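Local coordinates for protein indole-3-acetic acid-amido synthetase GH3.15 (Arabidopsis thaliana, PDB 6E1Q) that conjugates glutamine, and possibly cysteine, to the auxin precursor indole-3-butyric acid in an ATP-dependent acyl acid-amido synthetase reaction that also accepts the herbicide 2,4-DB, at residues Ile108-Thr111 / Thr112-Glu116; Arg160-Val163 / Thr164-Lys168; Gln196-Tyr199 / Cys200-Cys204. One frame throughout, in Å; residues are numbered along the deposited sequence.

Contact 1: residues Ile108-Thr111 / Thr112-Glu116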
# COMPACT_ATOMS: atom_id res chain seq x y z
N ILE A 108 -12.72 10.79 -0.85
CA ILE A 108 -12.75 11.00 0.59
C ILE A 108 -12.45 12.46 0.91
O ILE A 108 -11.39 12.98 0.53
CB ILE A 108 -11.75 10.07 1.31
CG1 ILE A 108 -12.13 8.60 1.09
CG2 ILE A 108 -11.71 10.39 2.80
CD1 ILE A 108 -13.48 8.22 1.67
N PRO A 109 -13.34 13.17 1.60
CA PRO A 109 -13.06 14.57 1.97
C PRO A 109 -11.84 14.67 2.88
O PRO A 109 -11.60 13.80 3.72
CB PRO A 109 -14.33 15.01 2.71
CG PRO A 109 -15.40 14.05 2.23
CD PRO A 109 -14.69 12.74 1.99
N LEU A 110 -11.09 15.77 2.70
CA LEU A 110 -9.97 16.12 3.57
C LEU A 110 -10.04 17.61 3.86
O LEU A 110 -10.12 18.43 2.94
CB LEU A 110 -8.62 15.77 2.91
CG LEU A 110 -7.36 16.08 3.72
CD1 LEU A 110 -7.31 15.23 4.98
CD2 LEU A 110 -6.09 15.86 2.88
N THR A 111 -10.03 17.97 5.14
CA THR A 111 -9.90 19.37 5.53
C THR A 111 -8.41 19.74 5.68
O THR A 111 -7.54 18.89 5.87
CB THR A 111 -10.64 19.65 6.84
OG1 THR A 111 -10.05 18.90 7.91
CG2 THR A 111 -12.10 19.25 6.73
N THR A 112 -8.15 21.05 5.58
CA THR A 112 -6.78 21.56 5.68
C THR A 112 -6.18 21.27 7.05
O THR A 112 -5.00 20.90 7.16
CB THR A 112 -6.78 23.07 5.38
OG1 THR A 112 -6.96 23.28 3.97
CG2 THR A 112 -5.48 23.73 5.82
N GLU A 113 -6.98 21.41 8.11
CA GLU A 113 -6.51 21.12 9.46
C GLU A 113 -6.15 19.65 9.60
O GLU A 113 -5.09 19.31 10.15
CB GLU A 113 -7.59 21.51 10.47
CG GLU A 113 -7.88 23.02 10.58
CD GLU A 113 -8.80 23.57 9.48
OE1 GLU A 113 -9.12 22.85 8.50
OE2 GLU A 113 -9.21 24.75 9.60
N ASP A 114 -7.03 18.76 9.13
CA ASP A 114 -6.74 17.33 9.14
C ASP A 114 -5.42 17.06 8.42
O ASP A 114 -4.55 16.37 8.94
CB ASP A 114 -7.91 16.56 8.52
CG ASP A 114 -7.78 15.04 8.65
OD1 ASP A 114 -6.66 14.53 8.85
OD2 ASP A 114 -8.81 14.33 8.53
N LEU A 115 -5.24 17.68 7.24
CA LEU A 115 -4.00 17.46 6.49
C LEU A 115 -2.79 17.97 7.27
O LEU A 115 -1.75 17.30 7.32
CB LEU A 115 -4.08 18.15 5.13
CG LEU A 115 -2.76 18.08 4.35
CD1 LEU A 115 -2.35 16.62 4.11
CD2 LEU A 115 -2.88 18.81 3.04
N GLU A 116 -2.88 19.17 7.84
CA GLU A 116 -1.72 19.70 8.55
C GLU A 116 -1.43 18.89 9.81
O GLU A 116 -0.27 18.65 10.15
CB GLU A 116 -1.93 21.18 8.85
CG GLU A 116 -1.17 22.09 7.88
CD GLU A 116 -1.80 23.46 7.72
OE1 GLU A 116 -2.63 23.84 8.58
OE2 GLU A 116 -1.48 24.15 6.73
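Leu110 overlaps the first turn of the helix that follows it, its CD1 3.7 Å from Asp114 CG and its CD2 3.8 Å from Leu115 CB. The motif is a strand running straight into an N-capped helix: strand 105-111 leads without a gap into helix 112-132, and the axes of the two short segments lie at 80° to one another. Thr111 is the N-cap. With OG1 set between the backbone N and the carbonyl carbon (chi1 64°), the hydroxyl oxygen faces the first turn and accepts from Asp114 N at 3.3 Å, a long but fairly straight bond. The carbonyl of the same residue opens the helical ladder, Thr111 O taking Leu115 N at 2.9 Å. Asp114 crosses both Leu110 and Thr111 at about a right angle. Its carboxylate lies against the leucine methyl CD1, while its charge is met by a salt bridge to Arg118 and a hydrogen bond from Ser399. Leu110 also packs on Val93 and Leu95, placing its side chain between strand 91-97 and the first helical turn. Thr112 and Glu113 lie on the exposed side of the turn. Glu113, bent at chi2 (81°), folds back over the cap, bringing its OE1 to 3.9 Å from Thr111 CB.

Contact 2: residues Arg160-Val163 / Thr164-Lys168; sequences RTMV and TSFLK. With CFA ((2,4-dichlorophenoxy)acetic acid), chain D.
Thr161 and Thr164 carry the polar part of this helix start. Thr161 is the N-cap of helix 162-172, and its OG1 accepts from Thr164 N at 3.1 Å. The hydroxyls of the two threonines also meet, Thr161 OG1 lying 2.9 Å from Thr164 OG1; Tyr145 OH is a further partner of the first and Ala187 O of the second. A water bridges Thr161 N and Thr164 OG1. Thr161 O receives Ser165 N at 3.0 Å, and Ser165 OG, anti to its own carbonyl carbon (chi1 -65°), stands close to the same oxygen. The next two backbone bonds run from Phe166 N to Met162 O and from Leu167 N to Val163 O.

Charge enters through Arg160 and Lys168. The extended arginine brings its guanidinium under the lysine chain, whose CD lies 4.0 Å above the centre of the plane. Arg160 NH2 and Lys168 NZ, like charges, are modelled 3.0 Å apart, a closeness doubtful in detail. Arg160 NE has a long, weak ion pair with Glu150.

Apolar contacts fill the other side. Met162 CE touches Phe166 CB and lies at the ring's edge, near its plane; Val163 and Leu167 lie side by side. The ring of the bound (2,4-dichlorophenoxy)acetic acid covers one face of Phe166, offset toward the rim, with Phe166 CD2 3.6 Å from ligand C3', while Val163 CG2 is 3.5 Å from ligand CL3. This capped helix start thus lines, with Phe325 and Phe332, what is probably the acyl acid pocket of the GH3 enzyme.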
# COMPACT_ATOMS: atom_id res chain seq x y z
N ARG A 160 -7.29 14.56 -5.66
CA ARG A 160 -5.87 14.18 -5.66
C ARG A 160 -5.67 12.96 -4.79
O ARG A 160 -6.55 12.58 -4.00
CB ARG A 160 -4.97 15.30 -5.13
CG ARG A 160 -4.90 16.53 -5.99
CD ARG A 160 -3.98 17.54 -5.36
NE ARG A 160 -3.79 18.67 -6.26
CZ ARG A 160 -4.13 19.92 -5.94
NH1 ARG A 160 -4.65 20.18 -4.75
NH2 ARG A 160 -3.93 20.89 -6.82
N THR A 161 -4.48 12.37 -4.90
CA THR A 161 -4.08 11.30 -3.98
C THR A 161 -3.62 11.90 -2.67
O THR A 161 -3.26 13.09 -2.58
CB THR A 161 -2.98 10.42 -4.56
OG1 THR A 161 -1.81 11.21 -4.82
CG2 THR A 161 -3.45 9.78 -5.88
N MET A 162 -3.63 11.07 -1.62
CA MET A 162 -3.14 11.52 -0.32
C MET A 162 -1.65 11.83 -0.37
O MET A 162 -1.19 12.83 0.22
CB MET A 162 -3.44 10.46 0.74
CG MET A 162 -2.73 10.73 2.04
SD MET A 162 -3.65 12.00 2.93
CE MET A 162 -2.38 13.22 3.22
N VAL A 163 -0.87 10.99 -1.06
CA VAL A 163 0.56 11.24 -1.20
C VAL A 163 0.81 12.59 -1.85
O VAL A 163 1.59 13.41 -1.35
CB VAL A 163 1.23 10.10 -1.99
CG1 VAL A 163 2.65 10.47 -2.29
CG2 VAL A 163 1.14 8.79 -1.19
N THR A 164 0.14 12.85 -2.98
CA THR A 164 0.34 14.14 -3.64
C THR A 164 -0.03 15.29 -2.71
O THR A 164 0.70 16.28 -2.61
CB THR A 164 -0.48 14.23 -4.92
OG1 THR A 164 -0.03 13.24 -5.86
CG2 THR A 164 -0.36 15.60 -5.52
N SER A 165 -1.17 15.16 -2.01
CA SER A 165 -1.58 16.22 -1.10
C SER A 165 -0.56 16.40 0.01
O SER A 165 -0.25 17.54 0.41
CB SER A 165 -2.95 15.88 -0.49
OG SER A 165 -3.93 15.87 -1.51
N PHE A 166 -0.03 15.29 0.53
CA PHE A 166 0.99 15.35 1.57
C PHE A 166 2.24 16.06 1.07
O PHE A 166 2.71 17.01 1.69
CB PHE A 166 1.30 13.93 2.05
CG PHE A 166 2.21 13.86 3.24
CD1 PHE A 166 1.69 13.93 4.53
CD2 PHE A 166 3.58 13.70 3.09
CE1 PHE A 166 2.52 13.85 5.64
CE2 PHE A 166 4.42 13.63 4.19
CZ PHE A 166 3.89 13.71 5.47
N LEU A 167 2.77 15.62 -0.07
CA LEU A 167 3.98 16.22 -0.62
C LEU A 167 3.77 17.67 -1.00
O LEU A 167 4.59 18.55 -0.68
CB LEU A 167 4.46 15.42 -1.84
CG LEU A 167 4.86 13.99 -1.49
CD1 LEU A 167 5.34 13.26 -2.74
CD2 LEU A 167 5.93 14.00 -0.40
N LYS A 168 2.67 17.96 -1.70
CA LYS A 168 2.40 19.34 -2.09
C LYS A 168 2.34 20.27 -0.88
O LYS A 168 2.78 21.42 -0.94
CB LYS A 168 1.10 19.39 -2.90
CG LYS A 168 0.79 20.73 -3.54
CD LYS A 168 -0.59 20.73 -4.18
CE LYS A 168 -1.12 22.15 -4.36
NZ LYS A 168 -1.56 22.42 -5.76
C1 CFA D . 0.35 7.05 5.08
C2 CFA D . 1.58 7.51 4.29
C1' CFA D . 3.25 9.22 4.44
C2' CFA D . 3.46 9.77 3.18
C3' CFA D . 4.72 10.25 2.83
C4' CFA D . 5.77 10.18 3.74
C5' CFA D . 5.55 9.64 5.00
CL3 CFA D . 2.13 9.86 1.99
C6' CFA D . 4.30 9.17 5.34
O1 CFA D . 0.31 7.25 6.31
O2 CFA D . -0.62 6.47 4.51
O1' CFA D . 2.00 8.74 4.83
CL4 CFA D . 7.39 10.79 3.32
O HOH W 1 -2.67 13.38 -7.32

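Contact 3: residues Gln196-Tyr199 / Cys200-Cys204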
# COMPACT_ATOMS: atom_id res chain seq x y z
N GLN A 196 8.43 8.92 -19.58
CA GLN A 196 9.23 10.11 -19.32
C GLN A 196 9.37 10.37 -17.83
O GLN A 196 10.45 10.74 -17.35
CB GLN A 196 8.62 11.33 -19.99
CG GLN A 196 8.57 11.25 -21.50
CD GLN A 196 8.14 12.55 -22.12
OE1 GLN A 196 8.74 13.61 -21.87
NE2 GLN A 196 7.10 12.49 -22.94
N SER A 197 8.28 10.18 -17.09
CA SER A 197 8.33 10.50 -15.67
C SER A 197 9.24 9.53 -14.91
O SER A 197 10.07 9.96 -14.10
CB SER A 197 6.91 10.49 -15.08
OG SER A 197 6.35 9.19 -15.18
N MET A 198 9.12 8.22 -15.17
CA MET A 198 10.02 7.27 -14.52
C MET A 198 11.48 7.54 -14.92
O MET A 198 12.40 7.43 -14.09
CB MET A 198 9.63 5.84 -14.88
CG MET A 198 10.61 4.78 -14.38
SD MET A 198 10.54 4.63 -12.56
CE MET A 198 9.10 3.56 -12.40
N TYR A 199 11.70 7.92 -16.18
CA TYR A 199 13.06 8.17 -16.64
C TYR A 199 13.68 9.36 -15.90
O TYR A 199 14.81 9.28 -15.41
CB TYR A 199 13.07 8.39 -18.17
CG TYR A 199 14.46 8.55 -18.78
CD1 TYR A 199 15.12 9.78 -18.75
CD2 TYR A 199 15.12 7.47 -19.36
CE1 TYR A 199 16.39 9.93 -19.31
CE2 TYR A 199 16.40 7.61 -19.91
CZ TYR A 199 17.02 8.84 -19.88
OH TYR A 199 18.29 9.00 -20.42
N CYS A 200 12.94 10.47 -15.79
CA CYS A 200 13.52 11.66 -15.16
C CYS A 200 13.75 11.45 -13.68
O CYS A 200 14.75 11.91 -13.12
CB CYS A 200 12.62 12.87 -15.40
SG CYS A 200 12.52 13.33 -17.15
N GLN A 201 12.81 10.77 -13.02
CA GLN A 201 12.93 10.51 -11.59
C GLN A 201 14.13 9.62 -11.28
O GLN A 201 14.83 9.83 -10.29
CB GLN A 201 11.61 9.90 -11.12
CG GLN A 201 11.65 8.82 -10.09
CD GLN A 201 10.30 8.67 -9.41
OE1 GLN A 201 9.90 9.51 -8.61
NE2 GLN A 201 9.56 7.62 -9.76
N LEU A 202 14.39 8.62 -12.13
CA LEU A 202 15.56 7.77 -11.91
C LEU A 202 16.85 8.51 -12.26
O LEU A 202 17.87 8.38 -11.56
CB LEU A 202 15.43 6.48 -12.73
CG LEU A 202 14.61 5.34 -12.08
CD1 LEU A 202 14.31 4.22 -13.09
CD2 LEU A 202 15.35 4.75 -10.88
N LEU A 203 16.84 9.31 -13.32
CA LEU A 203 18.02 10.11 -13.64
C LEU A 203 18.37 11.04 -12.48
O LEU A 203 19.53 11.09 -12.05
CB LEU A 203 17.78 10.89 -14.93
CG LEU A 203 18.87 11.86 -15.38
CD1 LEU A 203 20.13 11.08 -15.61
CD2 LEU A 203 18.43 12.49 -16.68
N CYS A 204 17.37 11.73 -11.91
CA CYS A 204 17.62 12.55 -10.72
C CYS A 204 18.11 11.72 -9.54
O CYS A 204 19.05 12.12 -8.82
CB CYS A 204 16.37 13.34 -10.35
SG CYS A 204 16.04 14.64 -11.58
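The backbone runs as regular alpha helix, with four consecutive i to i+4 bonds from Cys200 N to Gln196 O through to Leu203 N to Tyr199 O, the last 2.9 Å long. This buried turn of helix 194-207, in the N-terminal region of the GH3 fold, is tied to a neighbouring helix by the disulfide of Cys200 with Cys255. Met198 and Leu202 form an apolar ridge one turn apart. The methionine, bent at chi2 and chi3, lays its SD 3.8 Å from Leu202 CD1, and the two chains meet at a slant. Both face helix 220-243, Met198 on Phe229 and Leu202 on Val226. An alanine in place of Leu202 would probably leave the sulfur of Met198 and the side chain of Val226 without their apolar neighbour, opening a gap between the two helices. Tyr199 and Leu203 repeat the spacing more loosely, Tyr199 CE1 standing 4.2 Å from Leu203 CD2. The Tyr199 ring leaves the helix with CG anti to the backbone N (chi1 -175°) and packs among its neighbours; its hydroxyl bonds to Asn240, and Trp249 meets it edge-to-face. These outside partners, more than the leucine, appear to set the ring. Gln196 turns its amide away from the following turn, to Asp193 and Asp252, and Gln201 OE1 makes a weak bond to Tyr145 N. On the disulfide side, Cys200 SG lies anti to its own carbonyl carbon (chi1 -66°), which puts it 3.3 Å from Gln196 O.

Overall arrangement
Contacts 1 and 2 are both N-capped helix starts that come just after a strand, each with a threonine at the cap, and they touch: Leu115 CD1 of contact 1 is 3.5 Å from Met162 CE of contact 2. Both are partly buried, and their strands belong to the same four-stranded sheet. Contact 1 has Thr112 and Glu113 on its exposed side, whereas contact 2 has two basic side chains lying against each other on one side and the ligand on the other. Contact 3 is wholly buried, in mid-helix, about 30 Å from contact 1 and 19 Å from contact 2 between centres. There apolar pairs and a disulfide replace capping. All three belong to the N-terminal GH3 domain.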